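Local coordinates for protein MB2760 (Mycobacterium tuberculosis, PDB 2BNG) that hydrolyses long or bulky lipophilic epoxides such as 9,10-epoxystearic acid and cholesterol 5,6-oxide in vitro, its physiological substrates being unidentified, at residues E22-A27 with D34-A39; A38-D43 with R59-L64; P12-A17 with I80-A85; V49-I54 with F124-M129. All blocks are in the same frame, centred on the assembly; numbering follows the deposited sequence.

Contact 1: E22-A27 with D34-A39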
# COMPACT_ATOMS: atom_id res chain seq x y z
N GLU C 22 28.93 -16.04 -8.64
CA GLU C 22 27.62 -16.50 -8.21
C GLU C 22 26.85 -17.21 -9.32
O GLU C 22 26.27 -18.29 -9.11
CB GLU C 22 26.80 -15.34 -7.67
CG GLU C 22 27.27 -14.84 -6.34
CD GLU C 22 26.52 -13.58 -5.90
OE1 GLU C 22 26.11 -12.79 -6.78
OE2 GLU C 22 26.35 -13.39 -4.67
N ALA C 23 26.83 -16.60 -10.51
CA ALA C 23 26.18 -17.22 -11.68
C ALA C 23 26.81 -18.59 -11.96
O ALA C 23 26.11 -19.58 -12.19
CB ALA C 23 26.24 -16.33 -12.89
N PHE C 24 28.14 -18.67 -11.89
CA PHE C 24 28.80 -19.93 -12.15
C PHE C 24 28.43 -21.05 -11.14
O PHE C 24 28.11 -22.16 -11.53
CB PHE C 24 30.31 -19.75 -12.26
CG PHE C 24 31.06 -21.04 -12.20
CD1 PHE C 24 30.99 -21.94 -13.26
CD2 PHE C 24 31.80 -21.37 -11.06
CE1 PHE C 24 31.66 -23.15 -13.20
CE2 PHE C 24 32.50 -22.57 -10.98
CZ PHE C 24 32.43 -23.47 -12.06
N LEU C 25 28.48 -20.74 -9.86
CA LEU C 25 28.15 -21.71 -8.81
C LEU C 25 26.68 -22.16 -8.82
O LEU C 25 26.41 -23.35 -8.64
CB LEU C 25 28.60 -21.21 -7.43
CG LEU C 25 30.13 -21.09 -7.30
CD1 LEU C 25 30.49 -20.24 -6.08
CD2 LEU C 25 30.83 -22.47 -7.24
N ASN C 26 25.76 -21.23 -9.07
CA ASN C 26 24.37 -21.63 -9.27
C ASN C 26 24.24 -22.51 -10.50
O ASN C 26 23.51 -23.49 -10.50
CB ASN C 26 23.41 -20.42 -9.34
CG ASN C 26 23.25 -19.72 -7.98
OD1 ASN C 26 23.05 -20.37 -6.94
ND2 ASN C 26 23.34 -18.40 -7.98
N ALA C 27 25.00 -22.19 -11.55
CA ALA C 27 24.95 -22.98 -12.77
C ALA C 27 25.36 -24.43 -12.55
O ALA C 27 24.75 -25.33 -13.12
CB ALA C 27 25.80 -22.33 -13.87
N ASP C 34 25.55 -25.01 -20.31
CA ASP C 34 25.91 -23.98 -21.26
C ASP C 34 26.39 -22.68 -20.57
O ASP C 34 27.30 -22.02 -21.07
CB ASP C 34 24.76 -23.69 -22.22
CG ASP C 34 24.38 -24.90 -23.05
OD1 ASP C 34 23.41 -24.82 -23.79
OD2 ASP C 34 25.02 -25.95 -22.97
N THR C 35 25.78 -22.34 -19.43
CA THR C 35 26.31 -21.25 -18.61
C THR C 35 27.67 -21.60 -17.99
O THR C 35 28.56 -20.75 -17.91
CB THR C 35 25.30 -20.84 -17.52
OG1 THR C 35 24.08 -20.43 -18.15
CG2 THR C 35 25.83 -19.71 -16.65
N VAL C 36 27.84 -22.85 -17.56
CA VAL C 36 29.14 -23.32 -17.08
C VAL C 36 30.23 -23.14 -18.17
O VAL C 36 31.32 -22.62 -17.92
CB VAL C 36 29.08 -24.79 -16.60
CG1 VAL C 36 30.49 -25.37 -16.44
CG2 VAL C 36 28.25 -24.88 -15.30
N ASP C 37 29.90 -23.55 -19.40
CA ASP C 37 30.75 -23.34 -20.57
C ASP C 37 31.11 -21.90 -20.88
O ASP C 37 32.26 -21.59 -21.18
CB ASP C 37 30.08 -23.90 -21.83
CG ASP C 37 30.26 -25.37 -21.95
OD1 ASP C 37 31.33 -25.86 -21.55
OD2 ASP C 37 29.34 -26.05 -22.43
N ALA C 38 30.12 -21.03 -20.84
CA ALA C 38 30.35 -19.60 -21.05
C ALA C 38 31.18 -18.98 -19.91
O ALA C 38 31.93 -18.03 -20.15
CB ALA C 38 29.03 -18.88 -21.21
N ALA C 39 31.06 -19.51 -18.69
CA ALA C 39 31.68 -18.90 -17.50
C ALA C 39 33.18 -19.16 -17.39
O ALA C 39 33.90 -18.38 -16.77
CB ALA C 39 30.98 -19.36 -16.23

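Contact 2: A38-D43 with R59-L64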
# COMPACT_ATOMS: atom_id res chain seq x y z
N ALA C 38 30.12 -21.03 -20.84
CA ALA C 38 30.35 -19.60 -21.05
C ALA C 38 31.18 -18.98 -19.91
O ALA C 38 31.93 -18.03 -20.15
CB ALA C 38 29.03 -18.88 -21.21
N ALA C 39 31.06 -19.51 -18.69
CA ALA C 39 31.68 -18.90 -17.50
C ALA C 39 33.18 -19.16 -17.39
O ALA C 39 33.90 -18.38 -16.77
CB ALA C 39 30.98 -19.36 -16.23
N LEU C 40 33.67 -20.24 -18.00
CA LEU C 40 35.05 -20.67 -17.73
C LEU C 40 36.00 -20.25 -18.84
O LEU C 40 35.80 -20.58 -19.99
CB LEU C 40 35.14 -22.18 -17.50
CG LEU C 40 34.33 -22.78 -16.34
CD1 LEU C 40 34.50 -24.31 -16.30
CD2 LEU C 40 34.69 -22.15 -15.00
N GLY C 41 37.03 -19.49 -18.47
CA GLY C 41 38.02 -19.05 -19.43
C GLY C 41 38.81 -20.21 -20.03
O GLY C 41 39.03 -21.23 -19.38
N ASP C 42 39.24 -20.03 -21.28
CA ASP C 42 40.06 -21.03 -21.97
C ASP C 42 41.29 -21.50 -21.21
O ASP C 42 41.62 -22.68 -21.25
CB ASP C 42 40.44 -20.54 -23.37
CG ASP C 42 39.29 -20.63 -24.36
OD1 ASP C 42 39.41 -20.07 -25.47
OD2 ASP C 42 38.25 -21.25 -24.03
N ASP C 43 41.95 -20.60 -20.49
CA ASP C 43 43.10 -20.97 -19.68
C ASP C 43 42.85 -21.11 -18.19
O ASP C 43 43.75 -20.92 -17.37
CB ASP C 43 44.24 -20.02 -19.94
CG ASP C 43 44.85 -20.23 -21.30
OD1 ASP C 43 46.06 -20.03 -21.42
OD2 ASP C 43 44.16 -20.62 -22.27
N ARG C 59 38.21 -28.44 -21.02
CA ARG C 59 38.40 -29.73 -20.45
C ARG C 59 37.66 -29.84 -19.11
O ARG C 59 37.05 -30.88 -18.84
CB ARG C 59 39.89 -29.99 -20.33
CG ARG C 59 40.22 -31.28 -19.67
CD ARG C 59 41.52 -31.79 -20.19
NE ARG C 59 42.37 -32.24 -19.11
CZ ARG C 59 43.66 -31.95 -19.00
NH1 ARG C 59 44.29 -31.25 -19.89
NH2 ARG C 59 44.36 -32.38 -17.99
N THR C 60 37.69 -28.77 -18.30
CA THR C 60 36.96 -28.73 -17.01
C THR C 60 35.45 -28.72 -17.24
O THR C 60 34.70 -29.44 -16.56
CB THR C 60 37.39 -27.53 -16.14
OG1 THR C 60 38.78 -27.63 -15.83
CG2 THR C 60 36.58 -27.46 -14.84
N ALA C 61 35.01 -27.89 -18.20
CA ALA C 61 33.60 -27.77 -18.55
C ALA C 61 32.98 -29.10 -18.97
O ALA C 61 31.88 -29.42 -18.52
CB ALA C 61 33.41 -26.72 -19.62
N THR C 62 33.68 -29.87 -19.81
CA THR C 62 33.10 -31.15 -20.25
C THR C 62 33.24 -32.25 -19.18
O THR C 62 32.39 -33.15 -19.10
CB THR C 62 33.52 -31.64 -21.69
OG1 THR C 62 34.91 -31.95 -21.74
CG2 THR C 62 33.32 -30.59 -22.71
N LEU C 63 34.26 -32.16 -18.35
CA LEU C 63 34.36 -33.04 -17.18
C LEU C 63 33.13 -32.89 -16.28
O LEU C 63 32.50 -33.88 -15.89
CB LEU C 63 35.61 -32.72 -16.37
CG LEU C 63 36.05 -33.84 -15.45
CD1 LEU C 63 36.71 -34.96 -16.26
CD2 LEU C 63 37.01 -33.32 -14.42
N LEU C 64 32.80 -31.63 -15.97
CA LEU C 64 31.65 -31.31 -15.16
C LEU C 64 30.34 -31.71 -15.83
O LEU C 64 29.47 -32.31 -15.20
CB LEU C 64 31.63 -29.82 -14.80
CG LEU C 64 32.73 -29.35 -13.84
CD1 LEU C 64 32.76 -27.84 -13.77
CD2 LEU C 64 32.61 -29.97 -12.44

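Contact 3: P12-A17 with I80-A85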
# COMPACT_ATOMS: atom_id res chain seq x y z
N PRO C 12 31.18 -1.20 -11.28
CA PRO C 12 32.57 -1.65 -11.07
C PRO C 12 32.81 -3.14 -11.31
O PRO C 12 31.97 -3.99 -10.98
CB PRO C 12 32.86 -1.29 -9.60
CG PRO C 12 31.54 -1.15 -8.96
CD PRO C 12 30.52 -0.81 -10.02
N GLU C 13 33.98 -3.43 -11.87
CA GLU C 13 34.43 -4.81 -12.15
C GLU C 13 34.28 -5.73 -10.95
O GLU C 13 34.13 -6.94 -11.08
CB GLU C 13 35.87 -4.83 -12.67
CG GLU C 13 36.04 -4.06 -14.00
CD GLU C 13 34.92 -4.36 -15.04
OE1 GLU C 13 34.84 -5.52 -15.52
OE2 GLU C 13 34.15 -3.41 -15.39
N THR C 14 34.27 -5.11 -9.79
CA THR C 14 34.11 -5.77 -8.51
C THR C 14 32.73 -6.47 -8.40
O THR C 14 32.66 -7.67 -8.11
CB THR C 14 34.38 -4.70 -7.40
OG1 THR C 14 35.69 -4.89 -6.87
CG2 THR C 14 33.45 -4.77 -6.29
N THR C 15 31.66 -5.72 -8.67
CA THR C 15 30.28 -6.23 -8.68
C THR C 15 30.12 -7.27 -9.76
O THR C 15 29.48 -8.29 -9.54
CB THR C 15 29.29 -5.10 -8.97
OG1 THR C 15 29.58 -3.99 -8.16
CG2 THR C 15 27.91 -5.49 -8.71
N GLU C 16 30.71 -7.00 -10.92
CA GLU C 16 30.71 -7.93 -12.04
C GLU C 16 31.35 -9.27 -11.71
O GLU C 16 30.78 -10.31 -12.01
CB GLU C 16 31.45 -7.31 -13.20
CG GLU C 16 30.59 -7.15 -14.34
CD GLU C 16 31.30 -6.53 -15.47
OE1 GLU C 16 32.43 -6.92 -15.88
OE2 GLU C 16 30.66 -5.62 -15.97
N ALA C 17 32.53 -9.21 -11.09
CA ALA C 17 33.29 -10.41 -10.76
C ALA C 17 32.51 -11.29 -9.76
O ALA C 17 32.39 -12.50 -9.94
CB ALA C 17 34.67 -10.06 -10.24
N ILE C 80 30.63 -13.74 0.39
CA ILE C 80 31.35 -13.58 -0.85
C ILE C 80 31.79 -12.12 -0.96
O ILE C 80 31.03 -11.23 -0.63
CB ILE C 80 30.48 -14.01 -2.08
CG1 ILE C 80 31.26 -13.82 -3.39
CG2 ILE C 80 29.08 -13.30 -2.07
CD1 ILE C 80 30.66 -14.55 -4.59
N GLY C 81 33.02 -11.88 -1.40
CA GLY C 81 33.56 -10.52 -1.51
C GLY C 81 34.68 -10.51 -2.52
O GLY C 81 35.17 -11.56 -2.89
N ALA C 82 35.09 -9.33 -2.96
CA ALA C 82 36.02 -9.21 -4.06
C ALA C 82 37.21 -8.36 -3.70
O ALA C 82 37.13 -7.49 -2.86
CB ALA C 82 35.33 -8.64 -5.26
N ASP C 83 38.32 -8.63 -4.37
CA ASP C 83 39.56 -7.88 -4.22
C ASP C 83 40.05 -7.68 -5.65
O ASP C 83 40.78 -8.53 -6.19
CB ASP C 83 40.52 -8.75 -3.39
CG ASP C 83 41.93 -8.19 -3.26
OD1 ASP C 83 42.26 -7.09 -3.78
OD2 ASP C 83 42.72 -8.90 -2.60
N GLY C 84 39.61 -6.59 -6.26
CA GLY C 84 39.86 -6.34 -7.66
C GLY C 84 39.23 -7.45 -8.49
O GLY C 84 38.03 -7.67 -8.40
N ALA C 85 40.06 -8.16 -9.27
CA ALA C 85 39.59 -9.27 -10.08
C ALA C 85 39.42 -10.57 -9.25
O ALA C 85 38.78 -11.50 -9.69
CB ALA C 85 40.53 -9.50 -11.27

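Contact 4: V49-I54 with F124-M129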
# COMPACT_ATOMS: atom_id res chain seq x y z
N VAL C 49 42.53 -27.83 -3.58
CA VAL C 49 43.86 -27.66 -2.99
C VAL C 49 44.36 -28.92 -2.29
O VAL C 49 43.67 -29.46 -1.41
CB VAL C 49 43.88 -26.48 -1.97
CG1 VAL C 49 45.16 -26.14 -1.56
CG2 VAL C 49 43.58 -25.30 -2.56
N GLY C 50 45.54 -29.38 -2.71
CA GLY C 50 46.16 -30.58 -2.16
C GLY C 50 45.71 -31.85 -2.88
O GLY C 50 46.22 -32.93 -2.57
N PHE C 51 44.78 -31.74 -3.82
CA PHE C 51 44.20 -32.95 -4.42
C PHE C 51 44.19 -33.05 -5.94
O PHE C 51 44.44 -34.11 -6.49
CB PHE C 51 42.79 -33.24 -3.85
CG PHE C 51 42.82 -33.58 -2.39
CD1 PHE C 51 42.99 -34.90 -1.98
CD2 PHE C 51 42.77 -32.58 -1.42
CE1 PHE C 51 43.07 -35.22 -0.62
CE2 PHE C 51 42.85 -32.89 -0.07
CZ PHE C 51 43.00 -34.22 0.33
N SER C 52 43.90 -31.96 -6.62
CA SER C 52 43.80 -32.01 -8.06
C SER C 52 44.06 -30.65 -8.66
O SER C 52 43.70 -29.61 -8.09
CB SER C 52 42.42 -32.55 -8.49
OG SER C 52 41.37 -31.63 -8.27
N ARG C 53 44.71 -30.69 -9.82
CA ARG C 53 44.82 -29.54 -10.68
C ARG C 53 44.48 -29.89 -12.12
O ARG C 53 45.00 -30.86 -12.68
CB ARG C 53 46.19 -28.88 -10.60
CG ARG C 53 46.18 -27.65 -11.48
CD ARG C 53 47.49 -26.95 -11.58
NE ARG C 53 47.77 -26.30 -10.33
CZ ARG C 53 48.81 -26.63 -9.61
NH1 ARG C 53 49.62 -27.57 -10.08
NH2 ARG C 53 49.05 -26.04 -8.46
N ILE C 54 43.59 -29.11 -12.72
CA ILE C 54 43.24 -29.26 -14.12
C ILE C 54 43.46 -27.92 -14.79
O ILE C 54 43.15 -26.86 -14.21
CB ILE C 54 41.76 -29.72 -14.30
CG1 ILE C 54 41.61 -31.17 -13.84
CG2 ILE C 54 41.32 -29.61 -15.75
CD1 ILE C 54 40.17 -31.70 -13.93
N PHE C 124 39.28 -27.11 1.27
CA PHE C 124 38.46 -27.86 2.23
C PHE C 124 39.39 -28.71 3.10
O PHE C 124 40.59 -28.79 2.83
CB PHE C 124 37.45 -28.77 1.51
CG PHE C 124 38.05 -29.57 0.41
CD1 PHE C 124 37.99 -29.12 -0.89
CD2 PHE C 124 38.69 -30.76 0.68
CE1 PHE C 124 38.55 -29.86 -1.92
CE2 PHE C 124 39.26 -31.51 -0.33
CZ PHE C 124 39.20 -31.06 -1.63
N ASP C 125 38.81 -29.35 4.12
CA ASP C 125 39.55 -30.12 5.14
C ASP C 125 39.15 -31.61 5.04
O ASP C 125 37.96 -31.93 4.99
CB ASP C 125 39.22 -29.50 6.50
CG ASP C 125 39.57 -30.37 7.69
OD1 ASP C 125 40.57 -31.12 7.68
OD2 ASP C 125 38.84 -30.27 8.71
N VAL C 126 40.13 -32.51 4.99
CA VAL C 126 39.80 -33.94 4.86
C VAL C 126 39.05 -34.41 6.09
O VAL C 126 38.20 -35.29 6.00
CB VAL C 126 41.03 -34.88 4.59
CG1 VAL C 126 41.81 -34.42 3.36
CG2 VAL C 126 41.95 -34.93 5.79
N TYR C 127 39.37 -33.83 7.24
CA TYR C 127 38.68 -34.22 8.46
C TYR C 127 37.16 -33.90 8.42
O TYR C 127 36.31 -34.78 8.66
CB TYR C 127 39.37 -33.58 9.64
CG TYR C 127 38.69 -33.73 10.97
CD1 TYR C 127 38.51 -34.99 11.56
CD2 TYR C 127 38.24 -32.61 11.65
CE1 TYR C 127 37.89 -35.12 12.80
CE2 TYR C 127 37.63 -32.72 12.90
CZ TYR C 127 37.45 -33.98 13.46
OH TYR C 127 36.84 -34.09 14.68
N ASP C 128 36.84 -32.65 8.09
CA ASP C 128 35.48 -32.20 7.89
C ASP C 128 34.79 -33.05 6.84
O ASP C 128 33.63 -33.38 7.01
CB ASP C 128 35.48 -30.73 7.48
CG ASP C 128 34.10 -30.19 7.25
OD1 ASP C 128 33.34 -30.11 8.22
OD2 ASP C 128 33.75 -29.84 6.12
N MSE C 129 35.50 -33.40 5.77
CA MSE C 129 34.96 -34.22 4.71
C MSE C 129 34.68 -35.64 5.20
O MSE C 129 33.65 -36.25 4.86
CB MSE C 129 35.92 -34.27 3.52
CG MSE C 129 35.44 -35.19 2.41
SE MSE C 129 34.58 -34.16 1.15
CE MSE C 129 36.25 -32.96 0.84
O HOH W 1 41.88 -28.54 0.39

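Contact 1: E22-A27 with D34-A39
Phe24 and Ala27 on helix 13-30 meet Thr35, Val36 and Ala39 on helix 33-39 entirely through carbon atoms. Ala27 CB touches two methyl groups, Thr35 CG2 and Val36 CG2, each at 3.8 Å. One turn earlier, Phe24 offers one side of its ring: Val36 CG1 comes in at the ring edge, close to its plane, 4.1 Å from Phe24 CE1. Ala39 CB approaches the same ring obliquely, 3.9 Å from Phe24 CD1. With CG anti to the backbone N (chi1 166°), the phenyl group swings toward helix 33-39, although its beta carbon is not aimed there. Small residues keep the backbones close, the CA atoms of Phe24 and Val36 being 6.0 Å apart. The two segments form a helical hairpin whose axes come within 8.9 Å and run roughly antiparallel, at 144°. Further out, Trp120 packs edge-to-face with the Phe24 ring, while Asp34 and Asp37 of helix 33-39 form salt bridges to Arg65. Thr35 turns its hydroxyl to Asp32, leaving its methyl for Ala27. No hydrogen bond joins the two segments, so their fit rests on shape and on burial of apolar surface, with the Phe24 side chain about 7 Å from that of the active-site Asp122.

Contact 2: A38-D43 with R59-L64
Leu40 projects from the short strand 40-41 onto helix 57-65 and meets Thr60 at about a right angle, the two side chains crossing rather than running alongside each other. The chain belongs to the limonene-1,2-epoxide hydrolase family of the NTF2 clan, in which helices pack against a strongly curved mixed sheet, and this contact joins the exit from helix 33-39 to helix 57-65. Leu40 is the first residue after the earlier helix to leave helical geometry, and its side chain points across at the second segment. CD1 does the touching: anti to CA (chi2 178°), it extends the chain to its full length and brings the methyl 4.0 Å from Thr60 CG2. The same Leu40 CD1 lies 4.2 Å from Ala61 CB, so it rests on the helix surface where these two neighbouring residues adjoin. On Thr60 the branches divide the work. CG2 stands anti to the backbone N and faces Leu40, whereas OG1 is hydrogen-bonded to Gly56 O, just ahead of the helix, which satisfies the buried hydroxyl and fixes the rotation that presents the methyl. Around the contact, Thr60 also packs on Ile54, Leu44 and Tyr46, while backbone bonds tie Gly41 to Ile117 and Asp42 to Gly57. The other Leu40 branch turns back to the helical hairpin, with Leu40 CD2 3.7 Å from Phe24 CE1.

Contact 3: P12-A17 with I80-A85
Thr14, in the first turn of helix 13-30, is the first residue of its segment to touch the strand end and the turn that follows it; Pro12 occupies the N-cap position just before the helix. The carbonyl oxygen of Thr14 lies 4.0 Å from Ala82 CB, and its hydroxyl, Thr14 OG1, is 4.1 Å from the same methyl. OG1 also leans toward the turn, but Thr14 OG1 at 3.9 Å from Gly84 O is too far for a hydrogen bond. The CA atoms of Thr14 and Gly84 are 5.8 Å apart. The partner is a tight beta hairpin between strands 72-83 and 86-97: Gly84, at phi 61° and psi -121°, followed by Ala85, has the backbone of a type II' turn, and the positive phi suits glycine. The helix therefore begins over the hairpin's tip, at the outermost strand of the sheet within this chain. Thr15 points the opposite way and packs on Arg66 of a third subunit, which also bonds to Ile80 O. Asp83, whose beta carbon points away from the helix, accepts through OD2 from Ile80 N of the second subunit, and the reverse bond is made as well. Ala17, one turn beyond Thr14, faces the hairpin again: Ala17 CB comes loosely within 4.4 Å of Ala85 O and also packs on Val87 of the returning strand.

Contact 4: V49-I54 with F124-M129
Phe51 sits in a classic beta bulge, paired with Ser52 opposite Asn48, where the chain enters edge strand 52-55; across from it, Phe124 and the N-cap residue Asp125 lead into helix 126-139. The contact thus links an edge of the curved NTF2-like sheet to the start of the last long helix. The two phenyl rings are nearly parallel, at 25°, but slid so far that they barely overlap, with centroids 5.6 Å apart; the touch is Phe51 CD2 to Phe124 CE2, 3.8 Å. Phe124 takes the crowded position between its backbone N and carbonyl carbon (chi1 47°), which brings the ring end over to Phe51. At its far tip Phe51 meets Val126, whose CG1 lies close to the ring plane, 3.3 Å from Phe51 CZ. Asp125 N-caps the helix, its OD2 taking the Asp128 N-H from well above the carboxylate plane at 3.2 Å. Asp125 OD1 also accepts from Val126 N of the second subunit, and Tyr127 of that subunit meets the Phe51 ring. The Phe124 side chain is about 5 Å from that of active-site Asp122. Over the centre of one face of the Phe124 ring stands a water that bridges the backbones, its oxygen 2.7 Å from Val49 O and 3.1 Å from Phe124 N.

Contacts 1 and 2 are the more interior pair and share Ala38 and Ala39 at the end of helix 33-39: the first closes the hairpin with helix 13-30, the second packs Leu40, just after that helix, on helix 57-65. Both are apolar. Contacts 3 and 4 lie at the surface on different parts of the same sheet, about 25 Å apart between centres, and both reach the second subunit. Contact 3 uses helix 13-30 again, nearer its start, and backbone oxygens take part; contact 4 is aromatic with a bridging water. Contacts 2 and 4 meet through Ile54 against Thr60 and Leu63, whereas contacts 1 and 4 lie on opposite sides of the chain's centre.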